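Phospho-2-dehydro-3-deoxyheptonate aldolase (Francisella tularensis, PDB 3TQK) probably catalyses the first step of chorismate biosynthesis, the stereospecific condensation of phosphoenolpyruvate with D-erythrose 4-phosphate to give DAHP. Local coordinates at residues Cys264-Asn268 with Ser269-His273; Asp326-Glu329 with Thr330-Leu334; Met336-Glu339 with Ala340-Arg344. One frame throughout, in Å; residues are numbered along the deposited sequence.

Contact 1: Cys264-Asn268 with Ser269-His273. With MN (manganese (II) ion), chain B.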
loop_
_atom_site.group_PDB
_atom_site.type_symbol
_atom_site.label_atom_id
_atom_site.label_comp_id
_atom_site.label_asym_id
_atom_site.label_seq_id
_atom_site.Cartn_x
_atom_site.Cartn_y
_atom_site.Cartn_z
ATOM N N CYS A 264 -5.752 4.359 21.637
ATOM C CA CYS A 264 -6.139 3.552 22.796
ATOM C C CYS A 264 -6.779 2.215 22.399
ATOM O O CYS A 264 -6.924 1.325 23.244
ATOM C CB CYS A 264 -7.128 4.300 23.692
ATOM S SG CYS A 264 -6.528 5.866 24.295
ATOM N N SER A 265 -7.172 2.090 21.132
ATOM C CA SER A 265 -7.925 0.937 20.646
ATOM C C SER A 265 -7.051 0.013 19.785
ATOM O O SER A 265 -5.824 0.037 19.884
ATOM C CB SER A 265 -9.139 1.437 19.846
ATOM O OG SER A 265 -10.112 0.426 19.705
ATOM N N HIS A 266 -7.700 -0.794 18.949
ATOM C CA HIS A 266 -7.029 -1.753 18.052
ATOM C C HIS A 266 -5.954 -2.570 18.773
ATOM O O HIS A 266 -6.254 -3.223 19.769
ATOM C CB HIS A 266 -6.518 -1.036 16.797
ATOM C CG HIS A 266 -7.593 -0.283 16.081
ATOM N ND1 HIS A 266 -7.710 1.089 16.147
ATOM C CD2 HIS A 266 -8.642 -0.718 15.342
ATOM C CE1 HIS A 266 -8.767 1.470 15.449
ATOM N NE2 HIS A 266 -9.356 0.391 14.962
ATOM N N GLY A 267 -4.716 -2.527 18.295
ATOM C CA GLY A 267 -3.657 -3.344 18.886
ATOM C C GLY A 267 -3.312 -3.026 20.333
ATOM O O GLY A 267 -2.825 -3.899 21.061
ATOM N N ASN A 268 -3.545 -1.790 20.767
ATOM C CA ASN A 268 -3.185 -1.408 22.142
ATOM C C ASN A 268 -4.199 -1.884 23.189
ATOM O O ASN A 268 -3.819 -2.273 24.295
ATOM C CB ASN A 268 -2.945 0.108 22.251
ATOM C CG ASN A 268 -1.544 0.511 21.830
ATOM O OD1 ASN A 268 -1.319 1.611 21.319
ATOM N ND2 ASN A 268 -0.596 -0.373 22.049
ATOM N N SER A 269 -5.482 -1.850 22.839
ATOM C CA SER A 269 -6.521 -2.429 23.694
ATOM C C SER A 269 -6.667 -3.925 23.416
ATOM O O SER A 269 -7.403 -4.627 24.119
ATOM C CB SER A 269 -7.864 -1.717 23.486
ATOM O OG SER A 269 -8.477 -2.076 22.259
ATOM N N GLN A 270 -5.951 -4.399 22.395
ATOM C CA GLN A 270 -6.056 -5.772 21.883
ATOM C C GLN A 270 -7.497 -6.090 21.469
ATOM O O GLN A 270 -8.000 -7.183 21.702
ATOM C CB GLN A 270 -5.492 -6.778 22.903
ATOM C CG GLN A 270 -3.980 -6.627 23.110
ATOM C CD GLN A 270 -3.456 -7.360 24.336
ATOM O OE1 GLN A 270 -3.915 -7.135 25.463
ATOM N NE2 GLN A 270 -2.470 -8.223 24.124
ATOM N N LYS A 271 -8.156 -5.105 20.859
ATOM C CA LYS A 271 -9.530 -5.245 20.353
ATOM C C LYS A 271 -10.614 -5.253 21.465
ATOM O O LYS A 271 -11.817 -5.321 21.170
ATOM C CB LYS A 271 -9.656 -6.505 19.467
ATOM C CG LYS A 271 -10.190 -6.240 18.056
ATOM C CD LYS A 271 -9.046 -6.091 17.027
ATOM C CE LYS A 271 -9.526 -5.537 15.673
ATOM N NZ LYS A 271 -9.294 -4.060 15.543
ATOM N N ASP A 272 -10.190 -5.179 22.727
ATOM C CA ASP A 272 -11.108 -5.165 23.865
ATOM C C ASP A 272 -11.495 -3.706 24.134
ATOM O O ASP A 272 -10.664 -2.922 24.577
ATOM C CB ASP A 272 -10.425 -5.796 25.089
ATOM C CG ASP A 272 -11.399 -6.155 26.201
ATOM O OD1 ASP A 272 -12.554 -5.693 26.167
ATOM O OD2 ASP A 272 -11.000 -6.907 27.116
ATOM N N HIS A 273 -12.742 -3.339 23.853
ATOM C CA HIS A 273 -13.202 -1.957 24.062
ATOM C C HIS A 273 -13.156 -1.485 25.531
ATOM O O HIS A 273 -12.983 -0.290 25.802
ATOM C CB HIS A 273 -14.601 -1.736 23.454
ATOM C CG HIS A 273 -15.703 -2.492 24.138
ATOM N ND1 HIS A 273 -15.881 -3.850 23.992
ATOM C CD2 HIS A 273 -16.699 -2.068 24.953
ATOM C CE1 HIS A 273 -16.932 -4.234 24.695
ATOM N NE2 HIS A 273 -17.447 -3.171 25.289
HETATM MN MN MN B . -11.440 0.141 14.179
HETATM O O HOH W 1 -10.183 -1.973 17.778
#
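His266 and Lys271 meet beside the manganese site, the ammonium group of the lysine reaching the edge of the imidazole near the ring plane, with Lys271 NZ 3.4 Å from His266 CD2. The lysine sets out from the backbone away from 264-268, and its end comes back as the chain bends at chi2 (96°) and chi4. The ring carries the metal on one nitrogen, NE2 lying 2.2 Å from manganese, while ND1 is hydrogen-bonded to Asp263, which, with the metal bond on NE2, fixes the rotation of the imidazole. Cys58, Glu299 and Asp322 complete the protein ligands, and Lys271 NZ forms a long, weak ion pair with Asp322. A water also bridges the two residues, accepting from His266 N at 3.0 Å and from Lys271 NZ at 3.2 Å.

All this sits just beyond strand 260-263, the seventh of the eight parallel strands of the TIM barrel, where metal ligands gather at the C-terminal ends of the strands. A short, weakly bonded helix, 266-269, follows and ends at Gln270 with positive phi; over this end Lys271 N reaches back five residues to His266 O at 2.9 Å, the 6→1 bond found in Schellman motifs. A type I' beta turn runs from Ser269 to Asp272.

Ser269 fills the inside of the bend: its CB rests 3.2 Å from Cys264 O, and its OG faces Ser265 CA and gives a weak hydrogen bond to Asp272 O. Ser265 OG is hydrogen-bonded to Glu299, a second-shell hydroxyl that probably helps to position a metal-binding carboxylate.

Contact 2: Asp326-Glu329 with Thr330-Leu334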
loop_
_atom_site.group_PDB
_atom_site.type_symbol
_atom_site.label_atom_id
_atom_site.label_comp_id
_atom_site.label_asym_id
_atom_site.label_seq_id
_atom_site.Cartn_x
_atom_site.Cartn_y
_atom_site.Cartn_z
ATOM N N ASP A 326 -19.217 3.237 24.886
ATOM C CA ASP A 326 -20.383 4.122 24.769
ATOM C C ASP A 326 -19.986 5.580 25.090
ATOM O O ASP A 326 -18.847 5.846 25.484
ATOM C CB ASP A 326 -21.594 3.615 25.590
ATOM C CG ASP A 326 -21.321 3.507 27.088
ATOM O OD1 ASP A 326 -20.728 4.439 27.672
ATOM O OD2 ASP A 326 -21.740 2.491 27.688
ATOM N N PHE A 327 -20.914 6.513 24.887
ATOM C CA PHE A 327 -20.632 7.942 25.063
ATOM C C PHE A 327 -20.384 8.327 26.522
ATOM O O PHE A 327 -19.512 9.144 26.817
ATOM C CB PHE A 327 -21.768 8.800 24.504
ATOM C CG PHE A 327 -21.388 10.241 24.319
ATOM C CD1 PHE A 327 -20.648 10.633 23.215
ATOM C CD2 PHE A 327 -21.748 11.197 25.256
ATOM C CE1 PHE A 327 -20.286 11.956 23.039
ATOM C CE2 PHE A 327 -21.388 12.525 25.087
ATOM C CZ PHE A 327 -20.656 12.900 23.978
ATOM N N GLU A 328 -21.167 7.745 27.423
ATOM C CA GLU A 328 -20.991 7.959 28.854
ATOM C C GLU A 328 -19.536 7.713 29.230
ATOM O O GLU A 328 -18.917 8.556 29.875
ATOM C CB GLU A 328 -21.926 7.032 29.632
ATOM C CG GLU A 328 -21.874 7.141 31.151
ATOM C CD GLU A 328 -22.904 6.239 31.814
ATOM O OE1 GLU A 328 -23.546 5.448 31.087
ATOM O OE2 GLU A 328 -23.077 6.314 33.050
ATOM N N GLU A 329 -18.987 6.580 28.789
ATOM C CA GLU A 329 -17.603 6.232 29.093
ATOM C C GLU A 329 -16.635 7.195 28.396
ATOM O O GLU A 329 -15.589 7.534 28.948
ATOM C CB GLU A 329 -17.297 4.774 28.710
ATOM C CG GLU A 329 -16.034 4.216 29.406
ATOM C CD GLU A 329 -15.773 2.719 29.167
ATOM O OE1 GLU A 329 -16.705 1.974 28.785
ATOM O OE2 GLU A 329 -14.619 2.287 29.388
ATOM N N THR A 330 -17.000 7.639 27.194
ATOM C CA THR A 330 -16.208 8.619 26.462
ATOM C C THR A 330 -16.072 9.952 27.210
ATOM O O THR A 330 -14.996 10.550 27.204
ATOM C CB THR A 330 -16.780 8.883 25.047
ATOM O OG1 THR A 330 -16.959 7.637 24.367
ATOM C CG2 THR A 330 -15.839 9.764 24.241
ATOM N N VAL A 331 -17.149 10.409 27.849
ATOM C CA VAL A 331 -17.100 11.629 28.655
ATOM C C VAL A 331 -16.113 11.466 29.817
ATOM O O VAL A 331 -15.354 12.385 30.118
ATOM C CB VAL A 331 -18.495 12.029 29.199
ATOM C CG1 VAL A 331 -18.374 13.121 30.251
ATOM C CG2 VAL A 331 -19.401 12.482 28.061
ATOM N N LYS A 332 -16.103 10.298 30.451
ATOM C CA LYS A 332 -15.149 10.043 31.534
ATOM C C LYS A 332 -13.715 10.130 31.034
ATOM O O LYS A 332 -12.830 10.622 31.729
ATOM C CB LYS A 332 -15.366 8.666 32.182
ATOM C CG LYS A 332 -16.210 8.705 33.445
ATOM C CD LYS A 332 -17.699 8.461 33.168
ATOM C CE LYS A 332 -18.094 6.989 33.377
ATOM N NZ LYS A 332 -18.458 6.703 34.798
HETATM N N MSE A 333 -13.499 9.622 29.832
HETATM C CA MSE A 333 -12.181 9.621 29.238
HETATM C C MSE A 333 -11.733 11.055 28.924
HETATM O O MSE A 333 -10.578 11.395 29.138
HETATM C CB MSE A 333 -12.169 8.725 27.999
HETATM C CG MSE A 333 -12.375 7.259 28.357
HETATM SE SE MSE A 333 -12.713 6.091 26.854
HETATM C CE MSE A 333 -10.851 5.752 26.355
ATOM N N LEU A 334 -12.654 11.895 28.459
ATOM C CA LEU A 334 -12.347 13.307 28.237
ATOM C C LEU A 334 -11.999 13.987 29.570
ATOM O O LEU A 334 -11.016 14.727 29.655
ATOM C CB LEU A 334 -13.502 14.022 27.532
ATOM C CG LEU A 334 -13.847 13.566 26.103
ATOM C CD1 LEU A 334 -15.163 14.179 25.653
ATOM C CD2 LEU A 334 -12.743 13.901 25.101
#
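Thr330 and Asp326 are joined by two hydrogen bonds that converge on one carbonyl oxygen. Asp326 O accepts from Thr330 N at 3.1 Å and from Thr330 OG1 at 2.8 Å, the amide tilted modestly from the carbonyl plane and the hydroxyl standing well above it, 41° out. The hydroxyl joins the amide at this oxygen because OG1 lies beside the backbone N (chi1 -52°), turned back toward the preceding turn. It is also hydrogen-bonded to Ser300.

Asp326 is the N-cap of helix 327-344, and its carboxylate folds over the first turn, where OD1 takes a hydrogen bond from Glu329 N at 3.0 Å, nearly straight at the hydrogen (163°). The ladder that starts with Thr330 N continues with Val331 N on Phe327 O at 2.9 Å and Met333 N on Glu329 O, whereas the rung from Lys332 N to Glu328 O is weak.

Apolar contact is made chiefly by Phe327 and Val331, one helical turn apart. The CG2 branch of the valine meets the ring obliquely at CE2, 3.6 Å away, and both side chains also lie against Gln76 of helix 63-80. Met333, a selenomethionine, packs on Ile277 and Leu280 of helix 276-289.

A separate carbon-on-carbonyl contact brings Met333 CG to 3.3 Å from Glu329 O.

Between charged groups the approach is loose: Glu328 OE2 and Lys332 NZ stay 5.0 Å apart, the lysine chain curling so that CD passes Glu328 O. With one aspartate serving a first-turn amide through its carboxylate and two donors of Thr330 through its carbonyl, the start of the helix is tied at three points, and the negative carboxylate there probably interacts favourably with the helix dipole.

Contact 3: Met336-Glu339 with Ala340-Arg344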
loop_
_atom_site.group_PDB
_atom_site.type_symbol
_atom_site.label_atom_id
_atom_site.label_comp_id
_atom_site.label_asym_id
_atom_site.label_seq_id
_atom_site.Cartn_x
_atom_site.Cartn_y
_atom_site.Cartn_z
HETATM N N MSE A 336 -10.689 12.581 32.152
HETATM C CA MSE A 336 -9.353 12.107 32.496
HETATM C C MSE A 336 -8.267 12.851 31.731
HETATM O O MSE A 336 -7.236 13.190 32.307
HETATM C CB MSE A 336 -9.218 10.616 32.209
HETATM C CG MSE A 336 -9.973 9.730 33.170
HETATM SE SE MSE A 336 -10.174 7.951 32.418
HETATM C CE MSE A 336 -8.323 7.350 32.583
ATOM N N LEU A 337 -8.494 13.074 30.438
ATOM C CA LEU A 337 -7.513 13.760 29.592
ATOM C C LEU A 337 -7.360 15.240 29.963
ATOM O O LEU A 337 -6.243 15.769 29.973
ATOM C CB LEU A 337 -7.869 13.621 28.111
ATOM C CG LEU A 337 -7.516 12.255 27.519
ATOM C CD1 LEU A 337 -8.346 11.967 26.302
ATOM C CD2 LEU A 337 -6.032 12.179 27.178
ATOM N N ALA A 338 -8.483 15.889 30.271
ATOM C CA ALA A 338 -8.482 17.292 30.638
ATOM C C ALA A 338 -7.759 17.487 31.969
ATOM O O ALA A 338 -7.060 18.481 32.147
ATOM C CB ALA A 338 -9.912 17.838 30.704
ATOM N N GLU A 339 -7.913 16.537 32.893
ATOM C CA GLU A 339 -7.181 16.599 34.154
ATOM C C GLU A 339 -5.688 16.426 33.906
ATOM O O GLU A 339 -4.877 17.154 34.473
ATOM C CB GLU A 339 -7.656 15.538 35.152
ATOM C CG GLU A 339 -7.221 15.869 36.584
ATOM C CD GLU A 339 -7.480 14.758 37.595
ATOM O OE1 GLU A 339 -7.687 13.583 37.205
ATOM O OE2 GLU A 339 -7.468 15.071 38.806
ATOM N N ALA A 340 -5.336 15.450 33.072
ATOM C CA ALA A 340 -3.949 15.216 32.686
ATOM C C ALA A 340 -3.279 16.493 32.189
ATOM O O ALA A 340 -2.149 16.783 32.573
ATOM C CB ALA A 340 -3.872 14.140 31.610
ATOM N N VAL A 341 -3.974 17.243 31.335
ATOM C CA VAL A 341 -3.441 18.487 30.790
ATOM C C VAL A 341 -3.327 19.555 31.881
ATOM O O VAL A 341 -2.311 20.253 31.965
ATOM C CB VAL A 341 -4.293 19.013 29.615
ATOM C CG1 VAL A 341 -3.844 20.421 29.193
ATOM C CG2 VAL A 341 -4.209 18.056 28.434
ATOM N N GLN A 342 -4.340 19.673 32.732
ATOM C CA GLN A 342 -4.290 20.672 33.807
ATOM C C GLN A 342 -3.051 20.479 34.703
ATOM O O GLN A 342 -2.370 21.447 35.046
ATOM C CB GLN A 342 -5.582 20.664 34.627
ATOM C CG GLN A 342 -6.785 21.189 33.842
ATOM C CD GLN A 342 -8.119 20.720 34.394
ATOM O OE1 GLN A 342 -8.219 20.335 35.549
ATOM N NE2 GLN A 342 -9.150 20.758 33.565
ATOM N N VAL A 343 -2.746 19.226 35.038
ATOM C CA VAL A 343 -1.583 18.908 35.858
ATOM C C VAL A 343 -0.288 19.105 35.074
ATOM O O VAL A 343 0.745 19.490 35.632
ATOM C CB VAL A 343 -1.665 17.467 36.403
ATOM C CG1 VAL A 343 -0.360 17.057 37.082
ATOM C CG2 VAL A 343 -2.829 17.340 37.383
ATOM N N ARG A 344 -0.345 18.847 33.774
ATOM C CA ARG A 344 0.798 19.094 32.917
ATOM C C ARG A 344 1.239 20.554 33.029
ATOM O O ARG A 344 2.432 20.828 33.104
ATOM C CB ARG A 344 0.474 18.748 31.463
ATOM C CG ARG A 344 1.627 18.923 30.527
ATOM C CD ARG A 344 1.184 18.806 29.098
ATOM N NE ARG A 344 1.455 17.494 28.528
ATOM C CZ ARG A 344 1.142 17.143 27.289
ATOM N NH1 ARG A 344 0.521 17.995 26.483
ATOM N NH2 ARG A 344 1.449 15.922 26.851
#
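Ala340 N is hydrogen-bonded to Met336 O at 3.1 Å, one turn back along the helix. Three further backbone hydrogen bonds continue the series: Val341 N to Leu337 O, Gln342 N to Ala338 O and Val343 N to Glu339 O, all at 3.0 Å.

Side-chain contacts across the turn are mostly carbon on carbonyl oxygen. The Ala340 methyl sits over the preceding turn, with CB 3.3 Å from Leu337 O, and Val341 turns its CG2 branch onto the same Leu337 O at 3.4 Å. Gln342, whose CG lies beside the backbone N (chi1 -69°), runs back along the helix so that CG comes 3.2 Å from Ala338 O and the amide end passes alongside the Ala338 methyl, with NE2 4.2 Å from Ala338 CB. That amide nitrogen is hydrogen-bonded to Asp83, which ties the helix to a neighbouring loop.

In the outward packing, Met336, Leu337 and Ala340 touch helix 276-289, while Leu337 and Val341 reach strand 51-56. Regular i to i+4 bonding with one face buried against strand and helix is the arrangement of an outer helix of a TIM barrel, here the one following the eighth strand.

Contacts 2 and 3 are successive portions of helix 327-344, their centres about 15 Å apart, whereas contact 1 belongs to the loop region after the seventh barrel strand and carries a metal ligand. The centre of contact 1 lies about 16 Å from that of contact 2 and about 22 Å from that of contact 3, and neither touches it. Helix 276-289 provides a common neighbour, since side chains from all three contacts pack on it, Leu280 meeting Cys264, Met333 and Leu337. Of the two helix contacts, contact 2 is the nearer to the active-site metal: the Met333 side chain is about 13 Å from the manganese ion and about 8 Å from the side chain of Glu299.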